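Local coordinates for protein putative endo-1,4-beta-xylanase (Bacteroides thetaiotaomicron VPI-5482, PDB 5MSX) that probably hydrolyses O-glycosidic bonds as a family 43 glycoside hydrolase, an arabinofuranosidase linked to the breakdown of plant pectin by a gut bacterium, at residues I191-I203 with L214-V228. Residues are numbered along the deposited sequence; the frame is centred on the assembly and turned at random. Where two conformers were deposited one is given.
Sequences ISTPRKEYSEGPI and LYTIGGDEKYQYAYV. With EDO (1,2-ethanediol), chain Z.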
loop_
_atom_site.group_PDB
_atom_site.type_symbol
_atom_site.label_atom_id
_atom_site.label_comp_id
_atom_site.label_asym_id
_atom_site.label_seq_id
_atom_site.Cartn_x
_atom_site.Cartn_y
_atom_site.Cartn_z
ATOM N N ILE C 191 -2.393 -25.274 10.319
ATOM C CA ILE C 191 -1.032 -25.715 10.598
ATOM C C ILE C 191 -1.097 -27.018 11.360
ATOM O O ILE C 191 -1.882 -27.158 12.316
ATOM C CB ILE C 191 -0.242 -24.682 11.426
ATOM C CG1 ILE C 191 0.031 -23.438 10.576
ATOM C CG2 ILE C 191 1.079 -25.263 11.929
ATOM C CD1 ILE C 191 0.065 -22.168 11.392
ATOM N N SER C 192 -0.251 -27.947 10.948
ATOM C CA SER C 192 -0.114 -29.238 11.598
ATOM C C SER C 192 0.861 -29.161 12.803
ATOM O O SER C 192 1.976 -28.661 12.671
ATOM C CB SER C 192 0.409 -30.250 10.584
ATOM O OG SER C 192 0.633 -31.477 11.226
ATOM N N THR C 193 0.421 -29.643 13.968
ATOM C CA THR C 193 1.252 -29.669 15.174
ATOM C C THR C 193 1.103 -31.030 15.893
ATOM O O THR C 193 0.065 -31.668 15.774
ATOM C CB THR C 193 0.843 -28.530 16.152
ATOM O OG1 THR C 193 -0.483 -28.756 16.634
ATOM C CG2 THR C 193 0.916 -27.119 15.497
ATOM N N PRO C 194 2.120 -31.459 16.661
ATOM C CA PRO C 194 1.970 -32.743 17.352
ATOM C C PRO C 194 1.046 -32.713 18.574
ATOM O O PRO C 194 0.560 -33.759 18.993
ATOM C CB PRO C 194 3.411 -33.084 17.770
ATOM C CG PRO C 194 4.081 -31.784 17.852
ATOM C CD PRO C 194 3.504 -30.972 16.736
ATOM N N ARG C 195 0.806 -31.531 19.137
ATOM C CA ARG C 195 -0.187 -31.372 20.208
ATOM C C ARG C 195 -1.479 -30.840 19.621
ATOM O O ARG C 195 -1.478 -29.797 18.970
ATOM C CB ARG C 195 0.400 -30.503 21.319
ATOM C CG ARG C 195 1.561 -31.260 21.960
ATOM C CD ARG C 195 2.389 -30.437 22.892
ATOM N NE ARG C 195 3.708 -31.030 23.135
ATOM C CZ ARG C 195 3.965 -32.092 23.904
ATOM N NH1 ARG C 195 3.000 -32.739 24.561
ATOM N NH2 ARG C 195 5.219 -32.502 24.036
ATOM N N LYS C 196 -2.577 -31.565 19.849
ATOM C CA LYS C 196 -3.818 -31.444 19.047
ATOM C C LYS C 196 -4.991 -30.661 19.670
ATOM O O LYS C 196 -6.012 -30.415 19.001
ATOM C CB LYS C 196 -4.340 -32.851 18.689
ATOM C CG LYS C 196 -3.303 -33.843 18.166
ATOM C CD LYS C 196 -2.728 -33.425 16.828
ATOM C CE LYS C 196 -1.739 -34.449 16.293
ATOM N NZ LYS C 196 -1.253 -34.057 14.934
ATOM N N GLU C 197 -4.874 -30.288 20.939
ATOM C CA GLU C 197 -6.004 -29.691 21.662
ATOM C C GLU C 197 -6.269 -28.246 21.273
ATOM O O GLU C 197 -5.502 -27.643 20.505
ATOM C CB GLU C 197 -5.845 -29.854 23.182
ATOM C CG GLU C 197 -4.560 -29.331 23.822
ATOM C CD GLU C 197 -3.424 -30.359 23.844
ATOM O OE1 GLU C 197 -2.905 -30.684 24.940
ATOM O OE2 GLU C 197 -3.051 -30.857 22.761
ATOM N N TYR C 198 -7.389 -27.707 21.748
ATOM C CA TYR C 198 -7.740 -26.321 21.502
ATOM C C TYR C 198 -6.540 -25.369 21.678
ATOM O O TYR C 198 -5.870 -25.366 22.730
ATOM C CB TYR C 198 -8.866 -25.862 22.433
ATOM C CG TYR C 198 -9.167 -24.400 22.246
ATOM C CD1 TYR C 198 -9.730 -23.938 21.068
ATOM C CD2 TYR C 198 -8.817 -23.457 23.224
ATOM C CE1 TYR C 198 -9.968 -22.585 20.859
ATOM C CE2 TYR C 198 -9.046 -22.105 23.023
ATOM C CZ TYR C 198 -9.633 -21.676 21.849
ATOM O OH TYR C 198 -9.860 -20.336 21.671
ATOM N N SER C 199 -6.324 -24.512 20.675
ATOM C CA SER C 199 -5.205 -23.573 20.678
ATOM C C SER C 199 -5.603 -22.167 20.289
ATOM O O SER C 199 -6.494 -21.942 19.423
ATOM C CB SER C 199 -4.127 -24.063 19.703
ATOM O OG SER C 199 -3.104 -23.081 19.557
ATOM N N GLU C 200 -4.930 -21.206 20.912
ATOM C CA GLU C 200 -5.158 -19.788 20.600
ATOM C C GLU C 200 -3.851 -19.005 20.731
ATOM O O GLU C 200 -2.784 -19.601 20.749
ATOM C CB GLU C 200 -6.288 -19.245 21.484
ATOM C CG GLU C 200 -6.005 -19.178 22.974
ATOM C CD GLU C 200 -7.259 -18.834 23.818
ATOM O OE1 GLU C 200 -8.352 -18.616 23.233
ATOM O OE2 GLU C 200 -7.161 -18.764 25.069
ATOM N N GLY C 201 -3.929 -17.686 20.780
ATOM C CA GLY C 201 -2.743 -16.853 21.001
ATOM C C GLY C 201 -1.511 -17.156 20.152
ATOM O O GLY C 201 -0.407 -17.193 20.680
ATOM N N PRO C 202 -1.685 -17.338 18.837
ATOM C CA PRO C 202 -0.483 -17.612 18.011
ATOM C C PRO C 202 0.567 -16.485 18.072
ATOM O O PRO C 202 0.228 -15.333 18.174
ATOM C CB PRO C 202 -1.049 -17.750 16.593
ATOM C CG PRO C 202 -2.390 -17.081 16.632
ATOM C CD PRO C 202 -2.916 -17.255 18.022
ATOM N N ILE C 203 1.822 -16.872 18.058
ATOM C CA ILE C 203 2.956 -15.984 17.946
ATOM C C ILE C 203 3.733 -16.513 16.781
ATOM O O ILE C 203 3.931 -17.710 16.703
ATOM C CB ILE C 203 3.852 -16.038 19.228
ATOM C CG1 ILE C 203 3.065 -15.484 20.436
ATOM C CG2 ILE C 203 5.219 -15.352 19.013
ATOM C CD1 ILE C 203 3.771 -15.747 21.787
ATOM N N LEU C 214 4.491 -20.505 17.339
ATOM C CA LEU C 214 4.191 -20.827 18.734
ATOM C C LEU C 214 2.694 -20.731 18.912
ATOM O O LEU C 214 2.081 -19.776 18.424
ATOM C CB LEU C 214 4.859 -19.802 19.692
ATOM C CG LEU C 214 6.379 -19.845 19.916
ATOM C CD1 LEU C 214 7.175 -19.712 18.638
ATOM C CD2 LEU C 214 6.754 -18.729 20.883
ATOM N N TYR C 215 2.126 -21.684 19.645
ATOM C CA TYR C 215 0.689 -21.787 19.816
ATOM C C TYR C 215 0.372 -22.235 21.258
ATOM O O TYR C 215 1.126 -23.004 21.856
ATOM C CB TYR C 215 0.138 -22.758 18.758
ATOM C CG TYR C 215 0.660 -24.183 18.857
ATOM C CD1 TYR C 215 1.885 -24.539 18.312
ATOM C CD2 TYR C 215 -0.081 -25.171 19.497
ATOM C CE1 TYR C 215 2.373 -25.830 18.434
ATOM C CE2 TYR C 215 0.396 -26.480 19.611
ATOM C CZ TYR C 215 1.609 -26.803 19.086
ATOM O OH TYR C 215 2.073 -28.093 19.225
ATOM N N THR C 216 -0.711 -21.732 21.829
ATOM C CA THR C 216 -1.115 -22.165 23.178
ATOM C C THR C 216 -1.831 -23.486 23.158
ATOM O O THR C 216 -2.417 -23.884 22.136
ATOM C CB THR C 216 -2.030 -21.155 23.937
ATOM O OG1 THR C 216 -3.377 -21.131 23.388
ATOM C CG2 THR C 216 -1.408 -19.796 23.950
ATOM N N ILE C 217 -1.694 -24.177 24.287
ATOM C CA ILE C 217 -2.419 -25.381 24.645
ATOM C C ILE C 217 -2.990 -25.173 26.077
ATOM O O ILE C 217 -2.352 -24.513 26.895
ATOM C CB ILE C 217 -1.431 -26.563 24.585
ATOM C CG1 ILE C 217 -1.114 -26.916 23.126
ATOM C CG2 ILE C 217 -1.916 -27.780 25.334
ATOM C CD1 ILE C 217 -2.328 -26.992 22.221
ATOM N N GLY C 218 -4.166 -25.742 26.372
ATOM C CA GLY C 218 -4.794 -25.608 27.692
ATOM C C GLY C 218 -5.382 -24.234 27.911
ATOM O O GLY C 218 -5.589 -23.453 26.979
ATOM N N GLY C 219 -5.652 -23.949 29.172
ATOM C CA GLY C 219 -6.223 -22.677 29.607
ATOM C C GLY C 219 -6.096 -22.594 31.134
ATOM O O GLY C 219 -5.777 -23.594 31.781
ATOM N N ASP C 220 -6.322 -21.411 31.691
ATOM C CA ASP C 220 -6.220 -21.171 33.154
ATOM C C ASP C 220 -4.832 -21.595 33.618
ATOM O O ASP C 220 -3.860 -21.301 32.910
ATOM C CB ASP C 220 -7.378 -21.865 33.917
ATOM C CG ASP C 220 -8.752 -21.463 33.376
ATOM O OD1 ASP C 220 -9.007 -20.253 33.230
ATOM O OD2 ASP C 220 -9.559 -22.348 33.042
ATOM N N GLU C 221 -4.720 -22.317 34.745
ATOM C CA GLU C 221 -3.422 -22.741 35.265
ATOM C C GLU C 221 -2.751 -23.717 34.331
ATOM O O GLU C 221 -1.532 -23.837 34.394
ATOM C CB GLU C 221 -3.508 -23.434 36.648
ATOM C CG GLU C 221 -4.179 -22.626 37.736
ATOM C CD GLU C 221 -5.650 -22.976 37.917
ATOM O OE1 GLU C 221 -6.387 -23.061 36.889
ATOM O OE2 GLU C 221 -6.094 -23.156 39.087
ATOM N N LYS C 222 -3.521 -24.421 33.483
ATOM C CA LYS C 222 -2.896 -25.376 32.527
ATOM C C LYS C 222 -2.402 -24.774 31.207
ATOM O O LYS C 222 -1.926 -25.495 30.365
ATOM C CB LYS C 222 -3.813 -26.566 32.237
ATOM C CG LYS C 222 -4.254 -27.349 33.466
ATOM C CD LYS C 222 -3.130 -28.176 34.072
ATOM C CE LYS C 222 -3.518 -28.703 35.454
ATOM N NZ LYS C 222 -2.489 -29.640 36.001
ATOM N N TYR C 223 -2.497 -23.460 31.029
ATOM C CA TYR C 223 -1.959 -22.776 29.839
ATOM C C TYR C 223 -0.474 -23.146 29.630
ATOM O O TYR C 223 0.309 -23.154 30.595
ATOM C CB TYR C 223 -2.062 -21.275 30.023
ATOM C CG TYR C 223 -2.943 -20.482 29.094
ATOM C CD1 TYR C 223 -3.036 -20.798 27.726
ATOM C CD2 TYR C 223 -3.593 -19.337 29.544
ATOM C CE1 TYR C 223 -3.792 -20.018 26.859
ATOM C CE2 TYR C 223 -4.341 -18.533 28.664
ATOM C CZ TYR C 223 -4.422 -18.888 27.324
ATOM O OH TYR C 223 -5.126 -18.139 26.430
ATOM N N GLN C 224 -0.131 -23.543 28.407
ATOM C CA GLN C 224 1.243 -23.758 27.972
ATOM C C GLN C 224 1.422 -23.185 26.559
ATOM O O GLN C 224 0.440 -23.034 25.790
ATOM C CB GLN C 224 1.585 -25.233 27.931
ATOM C CG GLN C 224 1.387 -25.974 29.239
ATOM C CD GLN C 224 1.585 -27.480 29.085
ATOM O OE1 GLN C 224 0.871 -28.116 28.359
ATOM N NE2 GLN C 224 2.568 -28.025 29.748
ATOM N N TYR C 225 2.660 -22.848 26.232
ATOM C CA TYR C 225 3.033 -22.598 24.831
ATOM C C TYR C 225 3.853 -23.778 24.348
ATOM O O TYR C 225 4.775 -24.264 25.030
ATOM C CB TYR C 225 3.803 -21.278 24.651
ATOM C CG TYR C 225 2.987 -20.084 24.237
ATOM C CD1 TYR C 225 2.545 -19.942 22.931
ATOM C CD2 TYR C 225 2.640 -19.075 25.155
ATOM C CE1 TYR C 225 1.792 -18.839 22.528
ATOM C CE2 TYR C 225 1.882 -17.968 24.765
ATOM C CZ TYR C 225 1.471 -17.850 23.430
ATOM O OH TYR C 225 0.717 -16.767 23.002
ATOM N N ALA C 226 3.500 -24.217 23.141
ATOM C CA ALA C 226 4.272 -25.176 22.370
ATOM C C ALA C 226 4.652 -24.526 21.050
ATOM O O ALA C 226 4.216 -23.393 20.760
ATOM C CB ALA C 226 3.454 -26.429 22.147
ATOM N N TYR C 227 5.487 -25.194 20.252
ATOM C CA TYR C 227 5.894 -24.620 18.970
ATOM C C TYR C 227 6.338 -25.674 17.962
ATOM O O TYR C 227 6.577 -26.819 18.309
ATOM C CB TYR C 227 6.984 -23.539 19.126
ATOM C CG TYR C 227 8.369 -24.086 19.202
ATOM C CD1 TYR C 227 8.790 -24.806 20.315
ATOM C CD2 TYR C 227 9.282 -23.909 18.159
ATOM C CE1 TYR C 227 10.072 -25.312 20.413
ATOM C CE2 TYR C 227 10.569 -24.431 18.245
ATOM C CZ TYR C 227 10.958 -25.122 19.385
ATOM O OH TYR C 227 12.241 -25.636 19.499
ATOM N N VAL C 228 6.347 -25.230 16.707
ATOM C CA VAL C 228 6.907 -25.910 15.557
ATOM C C VAL C 228 7.739 -24.916 14.727
ATOM O O VAL C 228 7.647 -23.682 14.910
ATOM C CB VAL C 228 5.804 -26.554 14.665
ATOM C CG1 VAL C 228 5.088 -27.645 15.429
ATOM C CG2 VAL C 228 4.783 -25.539 14.139
HETATM C C1 EDO Z . 3.773 -32.649 12.329
HETATM O O1 EDO Z . 2.869 -32.475 13.429
HETATM C C2 EDO Z . 4.779 -31.503 12.301
HETATM O O2 EDO Z . 4.123 -30.264 11.978
HETATM O O HOH W 1 -5.187 -22.860 24.453
HETATM O O HOH W 2 -6.446 -26.645 24.985
#
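The side chain of E200, the predicted proton donor, crosses that of Y223 at about a right angle, the carboxylate and ring planes being 43° apart. Y223 OH lies 2.5 Å from E200 OE2 in a weak hydrogen bond, while Y198 OH reaches E200 OE1 (2.8 Å) from above the carboxylate plane. CG of E200 sits between its own backbone N and carbonyl carbon (chi1 66°), beside T216 OG1, and the chain runs extended from there to Y223. T216 OG1 accepts the backbone N-H of E200 (N to OG1 2.9 Å) and donates to a water that bridges to the carbonyls of Y198 and G218. One residue earlier, S199 OG donates to a lone pair of T216 O. In the five-bladed beta-propeller of family 43, this is the loop between two blades: it leaves strand 187-190 and enters strand 203-207, the first of the next blade, where I203 and L214 form an antiparallel hydrogen-bonded pair. At that entry Y225 OH bonds G201 O (2.6 Å) in the carbonyl plane and at the ring's edge, T216 CG2 lies over one face of the Y225 ring, and I203 CD1 approaches its CZ obliquely. D154, the predicted pKa modulator, accepts the N-H of G201 and touches E200. Farther out, T193 CG2 makes a CH-pi contact over one face of Y215, 3.8 Å from the ring centroid and 25° off its normal.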